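Local coordinates for viral protein F93 (Sulfolobus turreted icosahedral virus, PDB 2CO5) that probably binds DNA as a winged-helix protein of an archaeal virus, its chains joined through an interchain disulfide bond, at residues B[55-60]-B[74-79]. Numbering follows the deposited sequence. Where two conformers were deposited one is given.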
ATOM      1  N   ILE B  55     -14.090   5.635 -10.843  1.00 50.78           N
ATOM      2  CA  ILE B  55     -15.133   5.763 -11.862  1.00 49.42           C
ATOM      3  C   ILE B  55     -14.740   6.747 -12.956  1.00 50.11           C
ATOM      4  O   ILE B  55     -14.924   6.470 -14.144  1.00 46.65           O
ATOM      5  CB  ILE B  55     -16.480   6.211 -11.240  1.00 49.86           C
ATOM      6  CG1 ILE B  55     -17.093   5.059 -10.435  1.00 48.73           C
ATOM      7  CG2 ILE B  55     -17.446   6.689 -12.327  1.00 43.14           C
ATOM      8  CD1 ILE B  55     -18.353   5.425  -9.681  1.00 47.11           C
ATOM      9  N   ASP B  56     -14.211   7.903 -12.559  1.00 49.95           N
ATOM     10  CA  ASP B  56     -13.843   8.930 -13.534  1.00 48.58           C
ATOM     11  C   ASP B  56     -12.601   8.510 -14.339  1.00 48.72           C
ATOM     12  O   ASP B  56     -12.409   8.986 -15.452  1.00 45.37           O
ATOM     13  CB  ASP B  56     -13.610  10.295 -12.858  1.00 51.42           C
ATOM     14  CG  ASP B  56     -14.835  10.822 -12.125  1.00 48.89           C
ATOM     15  OD1 ASP B  56     -15.964  10.413 -12.456  1.00 57.49           O
ATOM     16  OD2 ASP B  56     -14.660  11.660 -11.210  1.00 55.46           O
ATOM     17  N   ASP B  57     -11.775   7.620 -13.775  1.00 48.90           N
ATOM     18  CA  ASP B  57     -10.604   7.054 -14.471  1.00 48.46           C
ATOM     19  C   ASP B  57     -10.897   5.725 -15.195  1.00 49.09           C
ATOM     20  O   ASP B  57      -9.973   5.049 -15.660  1.00 47.66           O
ATOM     21  CB  ASP B  57      -9.457   6.835 -13.475  1.00 49.17           C
ATOM     22  CG  ASP B  57      -8.117   6.555 -14.157  1.00 47.77           C
ATOM     23  OD1 ASP B  57      -7.807   7.210 -15.172  1.00 47.92           O
ATOM     24  OD2 ASP B  57      -7.366   5.685 -13.671  1.00 62.11           O
ATOM     25  N   LYS B  58     -12.170   5.341 -15.271  1.00 48.58           N
ATOM     26  CA  LYS B  58     -12.599   4.165 -16.042  1.00 50.39           C
ATOM     27  C   LYS B  58     -12.073   2.834 -15.502  1.00 50.68           C
ATOM     28  O   LYS B  58     -12.048   1.843 -16.226  1.00 52.64           O
ATOM     29  CB  LYS B  58     -12.216   4.302 -17.526  1.00 50.89           C
ATOM     30  CG  LYS B  58     -12.454   5.678 -18.154  1.00 54.84           C
ATOM     31  CD  LYS B  58     -13.875   6.172 -17.946  1.00 59.77           C
ATOM     32  CE  LYS B  58     -14.185   7.354 -18.855  1.00 73.27           C
ATOM     33  NZ  LYS B  58     -15.438   8.052 -18.460  1.00 71.43           N
ATOM     34  N   ILE B  59     -11.667   2.814 -14.235  1.00 53.21           N
ATOM     35  CA  ILE B  59     -11.305   1.578 -13.535  1.00 51.87           C
ATOM     36  C   ILE B  59     -12.597   0.875 -13.132  1.00 51.33           C
ATOM     37  O   ILE B  59     -12.760  -0.331 -13.337  1.00 51.50           O
ATOM     38  CB  ILE B  59     -10.461   1.873 -12.259  1.00 51.47           C
ATOM     39  CG1 ILE B  59      -9.136   2.554 -12.625  1.00 52.14           C
ATOM     40  CG2 ILE B  59     -10.203   0.593 -11.466  1.00 47.85           C
ATOM     41  CD1 ILE B  59      -8.236   1.732 -13.533  1.00 47.77           C
ATOM     42  N   LEU B  60     -13.507   1.655 -12.555  1.00 49.38           N
ATOM     43  CA  LEU B  60     -14.877   1.223 -12.311  1.00 49.55           C
ATOM     44  C   LEU B  60     -15.810   1.893 -13.311  1.00 50.40           C
ATOM     45  O   LEU B  60     -15.464   2.914 -13.924  1.00 49.79           O
ATOM     46  CB  LEU B  60     -15.322   1.594 -10.893  1.00 45.58           C
ATOM     47  CG  LEU B  60     -14.649   0.882  -9.724  1.00 48.84           C
ATOM     48  CD1 LEU B  60     -15.241   1.377  -8.408  1.00 48.51           C
ATOM     49  CD2 LEU B  60     -14.806  -0.624  -9.853  1.00 50.06           C
ATOM     50  N   THR B  74     -14.293  -2.645 -14.856  1.00 52.46           N
ATOM     51  CA  THR B  74     -14.005  -2.690 -16.285  1.00 50.52           C
ATOM     52  C   THR B  74     -12.798  -3.571 -16.585  1.00 50.92           C
ATOM     53  O   THR B  74     -12.090  -4.001 -15.673  1.00 56.46           O
ATOM     54  CB  THR B  74     -13.689  -1.281 -16.827  1.00 52.86           C
ATOM     55  OG1 THR B  74     -12.464  -0.803 -16.238  1.00 44.61           O
ATOM     56  CG2 THR B  74     -14.834  -0.315 -16.518  1.00 51.81           C
ATOM     57  N   GLU B  75     -12.564  -3.823 -17.872  1.00 51.34           N
ATOM     58  CA  GLU B  75     -11.377  -4.549 -18.314  0.50 50.47           C
ATOM     59  C   GLU B  75     -10.120  -3.829 -17.848  1.00 51.38           C
ATOM     60  O   GLU B  75      -9.172  -4.457 -17.380  1.00 50.70           O
ATOM     61  CB  GLU B  75     -11.355  -4.664 -19.837  0.50 52.82           C
ATOM     62  CG  GLU B  75     -12.450  -5.537 -20.422  0.50 47.35           C
ATOM     63  CD  GLU B  75     -12.536  -5.417 -21.929  0.50 52.73           C
ATOM     64  OE1 GLU B  75     -11.538  -4.987 -22.550  0.50 62.87           O
ATOM     65  OE2 GLU B  75     -13.602  -5.753 -22.492  0.50 54.73           O
ATOM     66  N   LYS B  76     -10.122  -2.499 -17.978  1.00 51.15           N
ATOM     67  CA  LYS B  76      -9.022  -1.666 -17.490  1.00 49.37           C
ATOM     68  C   LYS B  76      -8.805  -1.886 -15.986  1.00 51.93           C
ATOM     69  O   LYS B  76      -7.663  -1.964 -15.515  1.00 50.85           O
ATOM     70  CB  LYS B  76      -9.303  -0.184 -17.779  1.00 48.54           C
ATOM     71  CG  LYS B  76      -8.210   0.788 -17.304  1.00 50.34           C
ATOM     72  CD  LYS B  76      -8.557   2.247 -17.624  1.00 48.50           C
ATOM     73  CE  LYS B  76      -7.530   3.201 -17.025  1.00 50.18           C
ATOM     74  NZ  LYS B  76      -7.669   4.602 -17.523  1.00 55.24           N
ATOM     75  N   GLY B  77      -9.908  -1.980 -15.244  1.00 49.99           N
ATOM     76  CA  GLY B  77      -9.866  -2.165 -13.800  1.00 49.77           C
ATOM     77  C   GLY B  77      -9.398  -3.535 -13.368  1.00 48.24           C
ATOM     78  O   GLY B  77      -8.699  -3.664 -12.367  1.00 47.81           O
ATOM     79  N   MET B  78      -9.797  -4.565 -14.109  1.00 49.72           N
ATOM     80  CA  MET B  78      -9.329  -5.923 -13.837  1.00 49.19           C
ATOM     81  C   MET B  78      -7.820  -6.001 -14.039  1.00 48.86           C
ATOM     82  O   MET B  78      -7.116  -6.617 -13.237  1.00 47.62           O
ATOM     83  CB  MET B  78     -10.039  -6.933 -14.746  1.00 47.93           C
ATOM     84  CG  MET B  78      -9.662  -8.403 -14.507  1.00 55.66           C
ATOM     85  SD  MET B  78     -10.007  -9.056 -12.851  1.00 65.37           S
ATOM     86  CE  MET B  78      -9.395 -10.730 -13.031  1.00 50.91           C
ATOM     87  N   LYS B  79      -7.331  -5.376 -15.112  1.00 47.28           N
ATOM     88  CA  LYS B  79      -5.894  -5.311 -15.382  1.00 47.91           C
ATOM     89  C   LYS B  79      -5.153  -4.556 -14.273  1.00 47.68           C
ATOM     90  O   LYS B  79      -4.052  -4.945 -13.898  1.00 48.03           O
ATOM     91  CB  LYS B  79      -5.620  -4.656 -16.743  1.00 46.65           C
ATOM     92  CG  LYS B  79      -4.159  -4.724 -17.188  1.00 44.04           C
ATOM     93  CD  LYS B  79      -3.984  -4.259 -18.628  1.00 51.77           C
ATOM     94  CE  LYS B  79      -2.525  -4.333 -19.064  1.00 56.44           C
ATOM     95  NZ  LYS B  79      -2.341  -3.966 -20.493  1.00 50.60           N
TER
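Ile-59 and Gly-77 bring their backbones within 4.0 Å, CA to CA, where the turn after helix 44-56 meets the first turn of helix 75-92. Thr-74 N donates to Ile-59 O at 3.2 Å. Gly-77 has no side chain, and its CA comes to 3.5 Å from Ile-59 O in a CH...O contact, the close approach a glycine suits. Thr-74 suits the N-cap because its hydroxyl can serve both sides: with chi1 at 66°, OG1 accepts from Gly-77 N while lying 2.7 Å from Lys-58 O and 3.0 Å from Ile-59 O, either of which could take its single proton. Lys-76, fully extended with chi1 at 180°, reaches back across the turn, and its NZ gives a hydrogen bond to Asp-57 O (3.0 Å). The same ammonium forms a salt bridge with Asp-57 OD1 at 3.5 Å, while OD2 of that carboxylate is hydrogen-bonded to Tyr-6 OH. Ile-59 crosses the lysine's methylene chain, CD1 being 3.9 Å from CE, and its CG2 packs on Gly-77 CA; Leu-15 of helix 9-20 also touches this isoleucine. Lys-58, at positive phi, is the C' residue of a Schellman motif ending helix 44-56. The contact thus sets the Schellman end of helix 44-56 beside the Thr-74 N-cap of helix 75-92, at the base of the beta-hairpin (strands 60-63 and 70-73) of a winged-helix domain.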